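Local coordinates for putative uncharacterized protein (PDB 4GNX) that is a subunit of the replication protein A of Ustilago maydis and binds single-stranded DNA through domains of the OB-fold family, at residues 97-100 and 101-105; 376-379 and 380-384. All blocks are in the same frame, centred on the assembly; numbering follows the deposited sequence.

Contact 1: residues 97-100 and 101-105; sequences ITFE and NSTEI
Thr103 folds back over Phe99 and Glu100 and divides its side chain between them: the hydroxyl goes to the backbone, the methyl to the aromatic ring. With OG1 beside its own backbone N and opposite the carbonyl carbon (chi1 -69°), the hydroxyl accepts a weak hydrogen bond from Glu100 N, 3.1 Å from OG1. Lys78 O holds the same hydroxyl from outside the turn. The other branch, CG2, meets Phe99 CD1 at 3.9 Å, coming at the ring obliquely. Threonine suits this place because one small branched side chain offers both a polar and an apolar arm.

The packed side continues along the ring of Phe99. Ile105 CD1 lies over one of its faces, 4.4 Å from CZ, a looser touch than that of the threonine methyl. Ala54 and Ile76 also border the ring, while Phe64 and Leu68 lie against Ile105, so the ring and the isoleucine meet other apolar side chains.

The outer corner of the turn, at Asn101 and Ser102, is open to solvent. Thr103 N bonds to Glu100 O at 3.1 Å and closes the turn. Asn101 and Ser102 occupy its two middle positions, where small polar residues are well tolerated. Beside them the chain of Glu100 rises, and its CG lies 3.8 Å from Ser102 OG, a van der Waals touch; the serine hydroxyl has a weak hydrogen bond to Lys78 O. The carboxylate of Glu100 is anchored by a salt bridge from its OE1 to Arg80.

Four residues, Glu100 to Thr103, thus make a type I beta turn, carrying the chain from strand 95-99 to strand 104-107 within an OB-fold domain.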
loop_
_atom_site.group_PDB
_atom_site.type_symbol
_atom_site.label_atom_id
_atom_site.label_comp_id
_atom_site.label_asym_id
_atom_site.label_seq_id
_atom_site.Cartn_x
_atom_site.Cartn_y
_atom_site.Cartn_z
ATOM N N ILE C 97 5.419 19.306 19.013
ATOM C CA ILE C 97 5.564 20.651 19.555
ATOM C C ILE C 97 5.438 21.724 18.487
ATOM O O ILE C 97 5.992 21.589 17.399
ATOM C CB ILE C 97 6.926 20.817 20.205
ATOM C CG1 ILE C 97 7.025 19.958 21.467
ATOM C CG2 ILE C 97 7.208 22.288 20.487
ATOM C CD1 ILE C 97 8.453 19.759 21.933
ATOM N N THR C 98 4.720 22.794 18.798
ATOM C CA THR C 98 4.683 23.956 17.910
ATOM C C THR C 98 5.273 25.164 18.628
ATOM O O THR C 98 4.869 25.502 19.738
ATOM C CB THR C 98 3.263 24.309 17.420
ATOM O OG1 THR C 98 2.505 23.118 17.215
ATOM C CG2 THR C 98 3.320 25.064 16.112
ATOM N N PHE C 99 6.241 25.804 17.986
ATOM C CA PHE C 99 6.850 26.989 18.532
ATOM C C PHE C 99 5.896 28.168 18.419
ATOM O O PHE C 99 5.434 28.521 17.328
ATOM C CB PHE C 99 8.150 27.311 17.808
ATOM C CG PHE C 99 9.175 26.226 17.885
ATOM C CD1 PHE C 99 9.324 25.455 19.039
ATOM C CD2 PHE C 99 10.037 26.004 16.811
ATOM C CE1 PHE C 99 10.292 24.459 19.113
ATOM C CE2 PHE C 99 11.005 25.011 16.876
ATOM C CZ PHE C 99 11.136 24.241 18.032
ATOM N N GLU C 100 5.603 28.752 19.573
ATOM C CA GLU C 100 4.877 30.011 19.661
ATOM C C GLU C 100 5.878 31.159 19.881
ATOM O O GLU C 100 7.082 30.924 20.037
ATOM C CB GLU C 100 3.817 29.942 20.775
ATOM C CG GLU C 100 4.325 29.361 22.094
ATOM C CD GLU C 100 3.233 29.152 23.140
ATOM O OE1 GLU C 100 2.160 29.803 23.051
ATOM O OE2 GLU C 100 3.454 28.335 24.067
ATOM N N ASN C 101 5.389 32.393 19.884
ATOM C CA ASN C 101 6.269 33.538 20.078
ATOM C C ASN C 101 6.932 33.626 21.452
ATOM O O ASN C 101 8.034 34.150 21.570
ATOM C CB ASN C 101 5.572 34.842 19.699
ATOM C CG ASN C 101 5.616 35.100 18.207
ATOM O OD1 ASN C 101 4.872 35.929 17.692
ATOM N ND2 ASN C 101 6.495 34.381 17.501
ATOM N N SER C 102 6.278 33.081 22.473
ATOM C CA SER C 102 6.855 33.023 23.816
ATOM C C SER C 102 8.000 31.995 23.966
ATOM O O SER C 102 8.589 31.867 25.045
ATOM C CB SER C 102 5.760 32.706 24.835
ATOM O OG SER C 102 5.657 31.305 25.049
ATOM N N THR C 103 8.300 31.262 22.897
ATOM C CA THR C 103 9.200 30.116 22.985
ATOM C C THR C 103 10.659 30.519 23.242
ATOM O O THR C 103 11.220 31.368 22.547
ATOM C CB THR C 103 9.059 29.186 21.756
ATOM O OG1 THR C 103 7.783 28.544 21.796
ATOM C CG2 THR C 103 10.124 28.097 21.741
ATOM N N GLU C 104 11.241 29.895 24.263
ATOM C CA GLU C 104 12.623 30.104 24.667
ATOM C C GLU C 104 13.494 28.952 24.181
ATOM O O GLU C 104 13.246 27.787 24.522
ATOM C CB GLU C 104 12.719 30.175 26.195
ATOM C CG GLU C 104 12.271 31.487 26.830
ATOM C CD GLU C 104 13.433 32.409 27.206
ATOM O OE1 GLU C 104 14.559 32.249 26.669
ATOM O OE2 GLU C 104 13.222 33.308 28.051
ATOM N N ILE C 105 14.510 29.289 23.389
ATOM C CA ILE C 105 15.555 28.348 22.988
ATOM C C ILE C 105 16.931 28.934 23.326
ATOM O O ILE C 105 17.276 30.051 22.909
ATOM C CB ILE C 105 15.485 27.998 21.490
ATOM C CG1 ILE C 105 14.133 27.366 21.155
ATOM C CG2 ILE C 105 16.634 27.074 21.104
ATOM C CD1 ILE C 105 13.876 27.194 19.675
#

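Contact 2: residues 376-379 and 380-384; sequences ELHK and LREES
Glu382 reaches back along helix 374-381 to His378, four residues earlier, and its side chain can be followed atom by atom. CB starts over the backbone, 3.3 Å from Lys379 O. CG, placed beside the residue's own N and opposite its carbonyl carbon (chi1 -77°), turns toward the preceding turn and lies 3.6 Å from His378 O. From there the chain runs extended, bringing CD alongside the imidazole. At the tip, OE2 lies 3.6 Å from His378 CE1. OE1 lies 3.6 Å from Lys379 CA and a little farther from His378 ND1. Carboxylate and ring planes are inclined at 43°, and OE2 approaches the ring obliquely. The histidine also stacks on Tyr342, an aromatic neighbour that suits its flat ring.

The backbone beneath is the end of a helix. Leu380 N bonds to Glu376 O, and Arg381 N to Leu377 O at 2.9 Å. Glu382 N then shares itself between His378 O and Lys379 O through two weak bonds, as the regular helical pattern gives way.

On another flank, Leu377 CD2 and Leu380 CD2 meet at 4.1 Å. These leucines give the short helix an apolar side for helix 385-395, whose Phe388 and Ala391 they respectively touch. The long side chain of Arg381 leads to Glu385, with which its NE forms a salt bridge. Ser384 follows as N-cap of that next helix, its OG accepting from Glu387 N.

Lys379 NZ and Glu383 OE2 are 4.9 Å apart, so these opposite charges attract at long range without direct contact. The Glu382 carboxylate, near the imidazole but not within hydrogen-bonding distance of ND1, would probably favour a protonated His378.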
loop_
_atom_site.group_PDB
_atom_site.type_symbol
_atom_site.label_atom_id
_atom_site.label_comp_id
_atom_site.label_asym_id
_atom_site.label_seq_id
_atom_site.Cartn_x
_atom_site.Cartn_y
_atom_site.Cartn_z
ATOM N N GLU C 376 -6.395 -23.498 -25.338
ATOM C CA GLU C 376 -7.369 -24.150 -24.457
ATOM C C GLU C 376 -8.709 -23.397 -24.456
ATOM O O GLU C 376 -9.793 -23.995 -24.409
ATOM C CB GLU C 376 -6.821 -24.230 -23.030
ATOM C CG GLU C 376 -5.622 -25.150 -22.810
ATOM C CD GLU C 376 -5.020 -25.026 -21.402
ATOM O OE1 GLU C 376 -4.465 -23.951 -21.069
ATOM O OE2 GLU C 376 -5.082 -26.014 -20.626
ATOM N N LEU C 377 -8.617 -22.078 -24.503
ATOM C CA LEU C 377 -9.791 -21.239 -24.536
ATOM C C LEU C 377 -10.584 -21.467 -25.812
ATOM O O LEU C 377 -11.810 -21.621 -25.778
ATOM C CB LEU C 377 -9.375 -19.778 -24.455
ATOM C CG LEU C 377 -10.203 -18.869 -23.561
ATOM C CD1 LEU C 377 -10.376 -17.557 -24.288
ATOM C CD2 LEU C 377 -11.554 -19.462 -23.189
ATOM N N HIS C 378 -9.855 -21.487 -26.931
ATOM C CA HIS C 378 -10.400 -21.672 -28.274
ATOM C C HIS C 378 -11.216 -22.925 -28.372
ATOM O O HIS C 378 -12.349 -22.901 -28.831
ATOM C CB HIS C 378 -9.250 -21.695 -29.274
ATOM C CG HIS C 378 -9.691 -21.856 -30.698
ATOM N ND1 HIS C 378 -9.524 -23.005 -31.376
ATOM C CD2 HIS C 378 -10.334 -20.972 -31.566
ATOM C CE1 HIS C 378 -10.032 -22.869 -32.618
ATOM N NE2 HIS C 378 -10.522 -21.623 -32.736
ATOM N N LYS C 379 -10.644 -24.026 -27.908
ATOM C CA LYS C 379 -11.314 -25.310 -27.907
ATOM C C LYS C 379 -12.599 -25.261 -27.081
ATOM O O LYS C 379 -13.628 -25.826 -27.465
ATOM C CB LYS C 379 -10.361 -26.354 -27.342
ATOM C CG LYS C 379 -10.763 -27.788 -27.604
ATOM C CD LYS C 379 -9.748 -28.720 -26.973
ATOM C CE LYS C 379 -10.424 -29.958 -26.416
ATOM N NZ LYS C 379 -10.012 -30.126 -24.994
ATOM N N LEU C 380 -12.525 -24.571 -25.946
ATOM C CA LEU C 380 -13.645 -24.430 -25.034
ATOM C C LEU C 380 -14.776 -23.673 -25.692
ATOM O O LEU C 380 -15.947 -23.971 -25.459
ATOM C CB LEU C 380 -13.187 -23.711 -23.777
ATOM C CG LEU C 380 -14.172 -23.575 -22.607
ATOM C CD1 LEU C 380 -14.511 -24.924 -21.990
ATOM C CD2 LEU C 380 -13.599 -22.627 -21.557
ATOM N N ARG C 381 -14.423 -22.709 -26.531
ATOM C CA ARG C 381 -15.435 -21.956 -27.235
ATOM C C ARG C 381 -16.086 -22.811 -28.316
ATOM O O ARG C 381 -17.236 -22.587 -28.676
ATOM C CB ARG C 381 -14.862 -20.672 -27.815
ATOM C CG ARG C 381 -15.944 -19.771 -28.373
ATOM C CD ARG C 381 -15.505 -18.332 -28.566
ATOM N NE ARG C 381 -16.631 -17.544 -29.067
ATOM C CZ ARG C 381 -16.739 -16.214 -28.998
ATOM N NH1 ARG C 381 -15.783 -15.472 -28.438
ATOM N NH2 ARG C 381 -17.820 -15.614 -29.489
ATOM N N GLU C 382 -15.355 -23.807 -28.810
ATOM C CA GLU C 382 -15.869 -24.710 -29.847
ATOM C C GLU C 382 -16.925 -25.701 -29.347
ATOM O O GLU C 382 -17.554 -26.398 -30.155
ATOM C CB GLU C 382 -14.730 -25.480 -30.510
ATOM C CG GLU C 382 -13.953 -24.657 -31.517
ATOM C CD GLU C 382 -12.774 -25.406 -32.112
ATOM O OE1 GLU C 382 -12.026 -26.055 -31.348
ATOM O OE2 GLU C 382 -12.589 -25.340 -33.347
ATOM N N GLU C 383 -17.113 -25.767 -28.032
ATOM C CA GLU C 383 -18.084 -26.688 -27.442
ATOM C C GLU C 383 -19.333 -25.998 -26.919
ATOM O O GLU C 383 -20.435 -26.523 -27.083
ATOM C CB GLU C 383 -17.436 -27.504 -26.343
ATOM C CG GLU C 383 -16.320 -28.376 -26.866
ATOM C CD GLU C 383 -15.438 -28.920 -25.770
ATOM O OE1 GLU C 383 -15.419 -28.335 -24.668
ATOM O OE2 GLU C 383 -14.751 -29.931 -26.015
ATOM N N SER C 384 -19.159 -24.842 -26.279
ATOM C CA SER C 384 -20.281 -23.957 -25.988
ATOM C C SER C 384 -19.804 -22.565 -25.587
ATOM O O SER C 384 -18.821 -22.416 -24.858
ATOM C CB SER C 384 -21.217 -24.546 -24.923
ATOM O OG SER C 384 -20.679 -24.408 -23.626
#

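Overall arrangement
Contacts 1 and 2 occupy distant parts of an elongated chain, on opposite sides of its centre. Their centres are about 74 Å apart and their nearest atoms about 59 Å, so neither touches the other. Contact 1 is a turn in the OB-fold range 16-105, and its nearest atom comes within about 4 Å of the bound nucleic acid. Contact 2 ends a helix in the replication factor-A C-terminal range 291-436, which also includes the zinc site of Cys311, Cys316, Cys330 and Cys333; there the nearest approach to the nucleic acid is about 11 Å. Residues 97-105 thus lie closer to the bound DNA than residues 376-384.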